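Local atomic coordinates of F5/8 type C domain protein (Clostridium perfringens, PDB entry 7JRM), a protein that probably recognises mucin-type glycans through a carbohydrate-binding module, as part of the large O-glycopeptidase ZmpB. Residues Ala381-Pro387 and Met456-Asn461; Asn400-Val406 and Phe447-Phe452; Leu333-Leu339 and Asn356-Leu361. All blocks are in the same frame, centred on the assembly; numbering follows the deposited sequence.

Interaction 1 (Ala381-Pro387 and Met456-Asn461); sequences AAGELKP and MFYLFN
Leu385 N gives a nearly straight hydrogen bond to Leu459 O (2.7 Å, 172° at the hydrogen), and Ala382 N binds Phe457 O at 2.8 Å. Between them the longer bond from Leu459 N to Gly383 O, 3.2 Å, is more bent (137°). A water joins Leu385 O, Asn461 N and Glu384 OE1 beyond the last direct bond.

The bonds continue the parallel pairing of strands 372-384 and 452-461 in a seven-stranded mixed sheet. The register slips by one residue between Ala381 and Glu384, forming a beta bulge. Gly383 suits it because its backbone, with a positive phi, would press a side chain against the carbonyl oxygen of Ala382.

Outside the backbone, Tyr458 is the main packing surface. With CG anti to its carbonyl carbon (chi1 -75°), the ring is carried to Ala382 and Leu385. It receives Ala382 CB over one face, a CH-pi contact 3.6 Å from the centroid, displaced toward the rim; the small methyl fits here, with Met456 CE also touching it. Leu385 CG lies 3.5 Å from Tyr458 CD1, the branched side chain crossing the ring obliquely. The tyrosine hydroxyl is hydrogen-bonded to Asp395 O. On the sheet face carrying Phe457, Leu459 CD1 rests on the aliphatic part of Glu384. Phe460 CB lies 3.2 Å from Leu385 O, while the Phe460 ring meets Tyr441 of strand 440-449.

Interaction 2 (Asn400-Val406 and Phe447-Phe452); sequences NREGKNV and FEDEGF
Asn400 reaches Asp449 with CB and ND2. Its CB lies 3.6 Å from Asp449 OD2, and chi1 of 63° places the amide by setting CG between the backbone N and the carbonyl carbon. A chi2 of -11° then turns OD1 toward Lys404 N and ND2 toward Asp449. At one end OD1 accepts a hydrogen bond from Lys404 N at 2.7 Å, reaching back over its own loop. At the other, ND2 donates to Asp449 OD2 at 3.3 Å. The carboxylate oxygen is close to the amide plane, yet the donor approaches it from above the carboxylate plane, and the two planes are 60° apart.

Asparagine is well suited here because a single group supplies both an acceptor and a donor. The backbone beneath it is a type I turn from Asn400 to Gly403, with Asn400 N also bonded to Lys404 O, the pattern of a type I turn followed by a G1 bulge; Gly403 has the positive phi that this last position favours. Opposite, Asp449 to Phe452 form the tight turn that joins strands 440-449 and 452-461, and Gly451 again takes a positive phi.

Beside the polar pair, Val406 points into the other segment. Its CG1 packs 3.6 Å from Asp449 CG, while CG2 meets Phe447 CD2 at 3.8 Å and more distantly Phe452 CD2. Those two phenylalanines fit together, Phe447 CE2 lying over the centre of the Phe452 ring. Glu448 N makes a weak bond to Val406 O. Lys404 NZ stays 4.3 Å from Asp449 OD1, too far for a salt bridge; a water bonds Asp449 OD1 and, weakly, Lys404 NZ. A second water connects Arg401 NH2 to Glu450 O, while Arg401 NH1 binds Leu370 O.

Interaction 3 (Leu333-Leu339 and Asn356-Leu361); sequences LSGVEDL and NEVKDL
Asn356 ND2 is gripped by two carbonyls, Leu333 O at 3.2 Å and Asp354 O of its own turn. The bond to Leu333 O is almost straight (170°), though the donor stands above the carbonyl plane. The other end of the amide, OD1, accepts Val336 N at 3.0 Å. A buried amide thus has donor and acceptor both engaged, and its rotation is fixed. Asparagine suits the site because it serves backbone groups on either side of Gly335, whose positive phi (70°) bends the chain around the amide. Next along, Glu357 N binds Val336 O at 3.0 Å.

From there water takes over: one molecule joins Glu337 O to Glu357 O, another joins Glu337 O to Lys359 N, and a third spans Leu339 N and Asp360 O. Toward the solvent, Glu337 OE2 and Glu357 OE1 come within 2.8 Å, like charges brought close, which would probably raise the pKa of one of them.

On the inner side, Leu339 holds CG anti to its carbonyl carbon (chi1 -68°), bringing CD1 to 3.8 Å from Val358 CG1 and 4.0 Å from Leu361 CD2, while Val336 and Leu333 lie against Leu306 of helix 304-314. Facing residues are 21 to 22 apart in sequence, consistent with successive coils of a leucine-rich repeat; as in such repeats, an asparagine after the strand bonds to the backbone of the adjoining coil.

In the fold
Interaction 3 comes first along the chain, and the other two follow it; interaction 2 falls within the stretch that interaction 1 spans. All three belong to one mixed sheet or its connections. Interaction 3 joins the loops after strands 330-332 and 350-352, interaction 1 the parallel pair 372-384 and 452-461, and interaction 2 the loop 400-406 with the turn from 440-449 to 452-461. The centre of interaction 3 is about 13 Å from that of interaction 2 and about 19 Å from that of interaction 1. Phe452 and Arg401 pack on Leu361, and Met456 on Lys359, so the probable leucine-rich coils and the C-terminal antiparallel strands share one sheet and pack together.

Interaction 1 (Ala381-Pro387 and Met456-Asn461)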
loop_
_atom_site.group_PDB
_atom_site.type_symbol
_atom_site.label_atom_id
_atom_site.label_comp_id
_atom_site.label_asym_id
_atom_site.label_seq_id
_atom_site.Cartn_x
_atom_site.Cartn_y
_atom_site.Cartn_z
ATOM N N ALA A 381 -29.510 32.057 28.413
ATOM C CA ALA A 381 -30.582 33.045 28.477
ATOM C C ALA A 381 -30.906 33.494 27.058
ATOM O O ALA A 381 -30.220 34.346 26.490
ATOM C CB ALA A 381 -30.174 34.223 29.353
ATOM N N ALA A 382 -31.955 32.916 26.479
ATOM C CA ALA A 382 -32.289 33.128 25.078
ATOM C C ALA A 382 -33.161 34.356 24.843
ATOM O O ALA A 382 -33.644 34.552 23.723
ATOM C CB ALA A 382 -32.976 31.884 24.511
ATOM N N GLY A 383 -33.380 35.178 25.863
ATOM C CA GLY A 383 -34.067 36.440 25.675
ATOM C C GLY A 383 -35.575 36.343 25.824
ATOM O O GLY A 383 -36.127 35.420 26.430
ATOM N N GLU A 384 -36.248 37.332 25.243
ATOM C CA GLU A 384 -37.690 37.489 25.362
ATOM C C GLU A 384 -38.384 37.080 24.069
ATOM O O GLU A 384 -37.911 37.390 22.972
ATOM C CB GLU A 384 -38.047 38.938 25.706
ATOM C CG GLU A 384 -39.529 39.267 25.587
ATOM C CD GLU A 384 -39.827 40.732 25.844
ATOM O OE1 GLU A 384 -40.914 41.033 26.380
ATOM O OE2 GLU A 384 -38.975 41.583 25.510
ATOM N N LEU A 385 -39.505 36.379 24.209
ATOM C CA LEU A 385 -40.380 36.057 23.089
ATOM C C LEU A 385 -41.609 36.952 23.152
ATOM O O LEU A 385 -42.194 37.135 24.224
ATOM C CB LEU A 385 -40.792 34.585 23.117
ATOM C CG LEU A 385 -39.680 33.547 22.976
ATOM C CD1 LEU A 385 -40.197 32.161 23.332
ATOM C CD2 LEU A 385 -39.095 33.563 21.572
ATOM N N LYS A 386 -41.996 37.511 22.004
ATOM C CA LYS A 386 -43.128 38.426 21.946
ATOM C C LYS A 386 -44.372 37.675 21.508
ATOM O O LYS A 386 -44.375 37.089 20.412
ATOM C CB LYS A 386 -42.838 39.575 20.988
ATOM C CG LYS A 386 -41.479 40.224 21.193
ATOM C CD LYS A 386 -41.571 41.419 22.130
ATOM C CE LYS A 386 -40.256 42.181 22.187
ATOM N NZ LYS A 386 -39.904 42.782 20.871
ATOM N N PRO A 387 -45.437 37.653 22.310
ATOM C CA PRO A 387 -46.659 36.957 21.891
ATOM C C PRO A 387 -47.307 37.640 20.696
ATOM O O PRO A 387 -47.422 38.866 20.644
ATOM C CB PRO A 387 -47.558 37.033 23.132
ATOM C CG PRO A 387 -46.633 37.340 24.270
ATOM C CD PRO A 387 -45.535 38.170 23.684
ATOM N N MET A 456 -32.021 25.988 28.495
ATOM C CA MET A 456 -32.203 27.145 27.627
ATOM C C MET A 456 -33.477 27.860 28.057
ATOM O O MET A 456 -34.569 27.284 27.988
ATOM C CB MET A 456 -32.282 26.726 26.160
ATOM C CG MET A 456 -32.324 27.888 25.183
ATOM S SD MET A 456 -31.657 27.451 23.568
ATOM C CE MET A 456 -32.243 28.819 22.575
ATOM N N PHE A 457 -33.341 29.107 28.499
ATOM C CA PHE A 457 -34.426 29.829 29.148
ATOM C C PHE A 457 -34.961 30.930 28.242
ATOM O O PHE A 457 -34.185 31.698 27.663
ATOM C CB PHE A 457 -33.964 30.425 30.478
ATOM C CG PHE A 457 -35.044 31.157 31.220
ATOM C CD1 PHE A 457 -36.042 30.459 31.881
ATOM C CD2 PHE A 457 -35.065 32.541 31.257
ATOM C CE1 PHE A 457 -37.040 31.129 32.564
ATOM C CE2 PHE A 457 -36.060 33.216 31.938
ATOM C CZ PHE A 457 -37.048 32.510 32.594
ATOM N N TYR A 458 -36.284 30.998 28.130
ATOM C CA TYR A 458 -36.996 32.084 27.475
ATOM C C TYR A 458 -37.893 32.782 28.490
ATOM O O TYR A 458 -38.098 32.303 29.608
ATOM C CB TYR A 458 -37.849 31.575 26.307
ATOM C CG TYR A 458 -37.089 31.190 25.060
ATOM C CD1 TYR A 458 -36.723 32.146 24.122
ATOM C CD2 TYR A 458 -36.763 29.865 24.805
ATOM C CE1 TYR A 458 -36.044 31.796 22.971
ATOM C CE2 TYR A 458 -36.082 29.506 23.661
ATOM C CZ TYR A 458 -35.723 30.474 22.748
ATOM O OH TYR A 458 -35.044 30.119 21.605
ATOM N N LEU A 459 -38.441 33.926 28.085
ATOM C CA LEU A 459 -39.484 34.578 28.861
ATOM C C LEU A 459 -40.438 35.280 27.908
ATOM O O LEU A 459 -40.060 35.667 26.799
ATOM C CB LEU A 459 -38.905 35.560 29.899
ATOM C CG LEU A 459 -38.191 36.883 29.572
ATOM C CD1 LEU A 459 -39.115 37.979 29.031
ATOM C CD2 LEU A 459 -37.461 37.381 30.813
ATOM N N PHE A 460 -41.685 35.428 28.349
ATOM C CA PHE A 460 -42.680 36.173 27.592
ATOM C C PHE A 460 -43.668 36.795 28.567
ATOM O O PHE A 460 -44.117 36.140 29.510
ATOM C CB PHE A 460 -43.403 35.286 26.567
ATOM C CG PHE A 460 -44.213 34.173 27.174
ATOM C CD1 PHE A 460 -45.571 34.329 27.403
ATOM C CD2 PHE A 460 -43.621 32.962 27.496
ATOM C CE1 PHE A 460 -46.321 33.306 27.952
ATOM C CE2 PHE A 460 -44.366 31.935 28.047
ATOM C CZ PHE A 460 -45.717 32.106 28.272
ATOM N N ASN A 461 -43.984 38.066 28.341
ATOM C CA ASN A 461 -44.908 38.795 29.193
ATOM C C ASN A 461 -46.321 38.715 28.633
ATOM O O ASN A 461 -46.526 38.589 27.423
ATOM C CB ASN A 461 -44.482 40.258 29.325
ATOM C CG ASN A 461 -45.150 40.954 30.492
ATOM O OD1 ASN A 461 -45.338 40.365 31.556
ATOM N ND2 ASN A 461 -45.514 42.216 30.299
HETATM O O HOH W 1 -43.046 39.081 25.921
#

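Interaction 2 (Asn400-Val406 and Phe447-Phe452)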
loop_
_atom_site.group_PDB
_atom_site.type_symbol
_atom_site.label_atom_id
_atom_site.label_comp_id
_atom_site.label_asym_id
_atom_site.label_seq_id
_atom_site.Cartn_x
_atom_site.Cartn_y
_atom_site.Cartn_z
ATOM N N ASN A 400 -25.669 19.069 19.582
ATOM C CA ASN A 400 -24.475 18.424 20.102
ATOM C C ASN A 400 -23.394 18.459 19.022
ATOM O O ASN A 400 -23.541 19.123 17.992
ATOM C CB ASN A 400 -24.794 17.005 20.573
ATOM C CG ASN A 400 -25.262 16.098 19.447
ATOM O OD1 ASN A 400 -25.541 16.552 18.338
ATOM N ND2 ASN A 400 -25.348 14.803 19.732
ATOM N N ARG A 401 -22.293 17.736 19.242
ATOM C CA ARG A 401 -21.203 17.751 18.272
ATOM C C ARG A 401 -21.629 17.158 16.935
ATOM O O ARG A 401 -21.154 17.600 15.882
ATOM C CB ARG A 401 -19.993 17.000 18.828
ATOM C CG ARG A 401 -19.106 17.843 19.727
ATOM C CD ARG A 401 -17.886 17.062 20.180
ATOM N NE ARG A 401 -18.227 16.063 21.189
ATOM C CZ ARG A 401 -17.333 15.378 21.893
ATOM N NH1 ARG A 401 -16.036 15.582 21.700
ATOM N NH2 ARG A 401 -17.734 14.489 22.791
ATOM N N GLU A 402 -22.523 16.173 16.950
ATOM C CA GLU A 402 -22.997 15.545 15.724
ATOM C C GLU A 402 -24.097 16.345 15.032
ATOM O O GLU A 402 -24.659 15.867 14.041
ATOM C CB GLU A 402 -23.495 14.128 16.018
ATOM C CG GLU A 402 -22.842 13.052 15.165
ATOM N N GLY A 403 -24.412 17.541 15.523
ATOM C CA GLY A 403 -25.455 18.344 14.916
ATOM C C GLY A 403 -26.861 17.863 15.182
ATOM O O GLY A 403 -27.777 18.213 14.432
ATOM N N LYS A 404 -27.063 17.070 16.229
ATOM C CA LYS A 404 -28.369 16.527 16.568
ATOM C C LYS A 404 -28.999 17.336 17.694
ATOM O O LYS A 404 -28.323 17.708 18.658
ATOM C CB LYS A 404 -28.251 15.056 16.981
ATOM C CG LYS A 404 -29.442 14.520 17.760
ATOM C CD LYS A 404 -29.446 13.000 17.787
ATOM C CE LYS A 404 -30.201 12.471 18.996
ATOM N NZ LYS A 404 -29.415 12.616 20.253
ATOM N N ASN A 405 -30.295 17.613 17.562
ATOM C CA ASN A 405 -31.031 18.301 18.614
ATOM C C ASN A 405 -31.202 17.371 19.809
ATOM O O ASN A 405 -31.779 16.285 19.683
ATOM C CB ASN A 405 -32.388 18.768 18.094
ATOM C CG ASN A 405 -33.119 19.658 19.081
ATOM O OD1 ASN A 405 -32.575 20.030 20.122
ATOM N ND2 ASN A 405 -34.358 20.007 18.758
ATOM N N VAL A 406 -30.701 17.791 20.966
ATOM C CA VAL A 406 -30.746 16.982 22.176
ATOM C C VAL A 406 -31.700 17.579 23.211
ATOM O O VAL A 406 -31.611 17.256 24.393
ATOM C CB VAL A 406 -29.340 16.782 22.766
ATOM C CG1 VAL A 406 -28.477 15.969 21.812
ATOM C CG2 VAL A 406 -28.693 18.125 23.064
ATOM N N PHE A 447 -32.375 19.976 28.287
ATOM C CA PHE A 447 -31.676 19.125 27.336
ATOM C C PHE A 447 -30.561 18.379 28.051
ATOM O O PHE A 447 -29.991 18.872 29.028
ATOM C CB PHE A 447 -31.121 19.932 26.151
ATOM C CG PHE A 447 -29.886 20.729 26.471
ATOM C CD1 PHE A 447 -29.988 22.017 26.971
ATOM C CD2 PHE A 447 -28.623 20.203 26.245
ATOM C CE1 PHE A 447 -28.858 22.758 27.257
ATOM C CE2 PHE A 447 -27.488 20.937 26.532
ATOM C CZ PHE A 447 -27.605 22.216 27.037
ATOM N N GLU A 448 -30.260 17.181 27.553
ATOM C CA GLU A 448 -29.201 16.360 28.119
ATOM C C GLU A 448 -28.638 15.450 27.037
ATOM O O GLU A 448 -29.352 15.025 26.125
ATOM C CB GLU A 448 -29.703 15.535 29.312
ATOM C CG GLU A 448 -30.624 14.382 28.943
ATOM C CD GLU A 448 -31.538 13.978 30.085
ATOM O OE1 GLU A 448 -31.023 13.495 31.115
ATOM O OE2 GLU A 448 -32.769 14.144 29.952
ATOM N N ASP A 449 -27.343 15.166 27.149
ATOM C CA ASP A 449 -26.644 14.283 26.225
ATOM C C ASP A 449 -25.375 13.802 26.919
ATOM O O ASP A 449 -25.132 14.110 28.089
ATOM C CB ASP A 449 -26.340 14.992 24.901
ATOM C CG ASP A 449 -26.101 14.022 23.757
ATOM O OD1 ASP A 449 -26.833 13.014 23.667
ATOM O OD2 ASP A 449 -25.181 14.269 22.949
ATOM N N GLU A 450 -24.564 13.037 26.188
ATOM C CA GLU A 450 -23.309 12.532 26.729
ATOM C C GLU A 450 -22.376 13.686 27.076
ATOM O O GLU A 450 -21.690 14.226 26.202
ATOM C CB GLU A 450 -22.639 11.578 25.737
ATOM C CG GLU A 450 -21.304 11.021 26.212
ATOM C CD GLU A 450 -21.351 10.534 27.648
ATOM O OE1 GLU A 450 -20.837 11.247 28.536
ATOM O OE2 GLU A 450 -21.899 9.437 27.889
ATOM N N GLY A 451 -22.353 14.074 28.350
ATOM C CA GLY A 451 -21.516 15.160 28.809
ATOM C C GLY A 451 -22.012 16.549 28.476
ATOM O O GLY A 451 -21.320 17.525 28.791
ATOM N N PHE A 452 -23.184 16.675 27.855
ATOM C CA PHE A 452 -23.729 17.967 27.446
ATOM C C PHE A 452 -25.148 18.085 27.986
ATOM O O PHE A 452 -26.045 17.361 27.545
ATOM C CB PHE A 452 -23.707 18.114 25.924
ATOM C CG PHE A 452 -24.107 19.477 25.438
ATOM C CD1 PHE A 452 -23.650 20.618 26.077
ATOM C CD2 PHE A 452 -24.934 19.619 24.336
ATOM C CE1 PHE A 452 -24.015 21.874 25.628
ATOM C CE2 PHE A 452 -25.300 20.870 23.881
ATOM C CZ PHE A 452 -24.841 22.000 24.528
HETATM O O HOH W 2 -20.074 14.289 24.268
HETATM O O HOH W 3 -30.039 12.474 23.402
#

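Interaction 3 (Leu333-Leu339 and Asn356-Leu361)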
loop_
_atom_site.group_PDB
_atom_site.type_symbol
_atom_site.label_atom_id
_atom_site.label_comp_id
_atom_site.label_asym_id
_atom_site.label_seq_id
_atom_site.Cartn_x
_atom_site.Cartn_y
_atom_site.Cartn_z
ATOM N N LEU A 333 -13.213 26.894 29.933
ATOM C CA LEU A 333 -14.046 28.010 29.513
ATOM C C LEU A 333 -14.868 28.537 30.682
ATOM O O LEU A 333 -15.137 27.827 31.655
ATOM C CB LEU A 333 -14.976 27.597 28.366
ATOM C CG LEU A 333 -14.290 27.042 27.117
ATOM C CD1 LEU A 333 -15.293 26.856 25.994
ATOM C CD2 LEU A 333 -13.158 27.954 26.679
ATOM N N SER A 334 -15.268 29.802 30.570
ATOM C CA SER A 334 -16.081 30.447 31.596
ATOM C C SER A 334 -16.878 31.569 30.949
ATOM O O SER A 334 -16.295 32.477 30.350
ATOM C CB SER A 334 -15.210 30.987 32.732
ATOM O OG SER A 334 -15.932 31.900 33.540
ATOM N N GLY A 335 -18.203 31.500 31.069
ATOM C CA GLY A 335 -19.062 32.537 30.530
ATOM C C GLY A 335 -19.134 32.597 29.023
ATOM O O GLY A 335 -19.460 33.651 28.471
ATOM N N VAL A 336 -18.851 31.496 28.336
ATOM C CA VAL A 336 -18.824 31.465 26.878
ATOM C C VAL A 336 -20.216 31.147 26.352
ATOM O O VAL A 336 -20.918 30.278 26.884
ATOM C CB VAL A 336 -17.789 30.442 26.374
ATOM C CG1 VAL A 336 -17.724 30.449 24.854
ATOM C CG2 VAL A 336 -16.421 30.734 26.972
ATOM N N GLU A 337 -20.620 31.861 25.302
ATOM C CA GLU A 337 -21.886 31.623 24.622
ATOM C C GLU A 337 -21.722 31.086 23.210
ATOM O O GLU A 337 -22.615 30.391 22.720
ATOM C CB GLU A 337 -22.711 32.916 24.558
ATOM C CG GLU A 337 -23.420 33.276 25.851
ATOM C CD GLU A 337 -24.015 34.671 25.816
ATOM O OE1 GLU A 337 -24.364 35.142 24.714
ATOM O OE2 GLU A 337 -24.133 35.296 26.892
ATOM N N ASP A 338 -20.606 31.388 22.552
ATOM C CA ASP A 338 -20.372 31.006 21.164
ATOM C C ASP A 338 -18.995 30.368 21.062
ATOM O O ASP A 338 -17.990 31.002 21.400
ATOM C CB ASP A 338 -20.478 32.224 20.239
ATOM C CG ASP A 338 -20.404 31.856 18.769
ATOM O OD1 ASP A 338 -20.356 30.651 18.446
ATOM O OD2 ASP A 338 -20.397 32.782 17.930
ATOM N N LEU A 339 -18.950 29.123 20.595
ATOM C CA LEU A 339 -17.704 28.383 20.449
ATOM C C LEU A 339 -16.998 28.666 19.130
ATOM O O LEU A 339 -16.014 27.988 18.815
ATOM C CB LEU A 339 -17.967 26.880 20.578
ATOM C CG LEU A 339 -18.399 26.372 21.953
ATOM C CD1 LEU A 339 -18.661 24.875 21.908
ATOM C CD2 LEU A 339 -17.349 26.702 22.998
ATOM N N ASN A 356 -21.352 26.833 31.686
ATOM C CA ASN A 356 -21.205 27.886 30.697
ATOM C C ASN A 356 -22.574 28.194 30.084
ATOM O O ASN A 356 -23.615 27.819 30.636
ATOM C CB ASN A 356 -20.159 27.469 29.655
ATOM C CG ASN A 356 -18.749 27.858 30.058
ATOM O OD1 ASN A 356 -18.159 28.775 29.488
ATOM N ND2 ASN A 356 -18.203 27.159 31.047
ATOM N N GLU A 357 -22.586 28.880 28.943
ATOM C CA GLU A 357 -23.817 29.332 28.302
ATOM C C GLU A 357 -23.837 28.939 26.832
ATOM O O GLU A 357 -24.208 29.734 25.963
ATOM C CB GLU A 357 -23.987 30.841 28.459
ATOM C CG GLU A 357 -23.737 31.355 29.871
ATOM C CD GLU A 357 -23.641 32.866 29.939
ATOM O OE1 GLU A 357 -24.299 33.543 29.122
ATOM O OE2 GLU A 357 -22.908 33.378 30.812
ATOM N N VAL A 358 -23.453 27.702 26.530
ATOM C CA VAL A 358 -23.333 27.223 25.156
ATOM C C VAL A 358 -24.515 26.324 24.829
ATOM O O VAL A 358 -24.897 25.459 25.628
ATOM C CB VAL A 358 -21.998 26.484 24.944
ATOM C CG1 VAL A 358 -21.882 25.988 23.510
ATOM C CG2 VAL A 358 -20.829 27.388 25.295
ATOM N N LYS A 359 -25.092 26.524 23.644
ATOM C CA LYS A 359 -26.200 25.714 23.155
ATOM C C LYS A 359 -25.883 25.032 21.830
ATOM O O LYS A 359 -26.784 24.450 21.214
ATOM C CB LYS A 359 -27.460 26.572 23.006
ATOM C CG LYS A 359 -27.370 27.593 21.882
ATOM C CD LYS A 359 -28.706 28.269 21.629
ATOM C CE LYS A 359 -28.621 29.234 20.458
ATOM N NZ LYS A 359 -29.870 30.029 20.300
ATOM N N ASP A 360 -24.632 25.085 21.375
ATOM C CA ASP A 360 -24.268 24.561 20.062
ATOM C C ASP A 360 -22.834 24.055 20.129
ATOM O O ASP A 360 -21.899 24.855 20.228
ATOM C CB ASP A 360 -24.422 25.638 18.989
ATOM C CG ASP A 360 -24.285 25.088 17.583
ATOM O OD1 ASP A 360 -24.307 25.893 16.628
ATOM O OD2 ASP A 360 -24.157 23.857 17.429
ATOM N N LEU A 361 -22.663 22.735 20.070
ATOM C CA LEU A 361 -21.348 22.109 20.094
ATOM C C LEU A 361 -20.799 21.827 18.701
ATOM O O LEU A 361 -19.742 21.199 18.580
ATOM C CB LEU A 361 -21.394 20.803 20.893
ATOM C CG LEU A 361 -21.881 20.858 22.340
ATOM C CD1 LEU A 361 -21.613 19.530 23.033
ATOM C CD2 LEU A 361 -21.220 22.001 23.089
HETATM O O HOH W 4 -23.672 28.240 21.307
HETATM O O HOH W 5 -25.351 30.197 23.560
HETATM O O HOH W 6 -21.138 27.338 19.603
#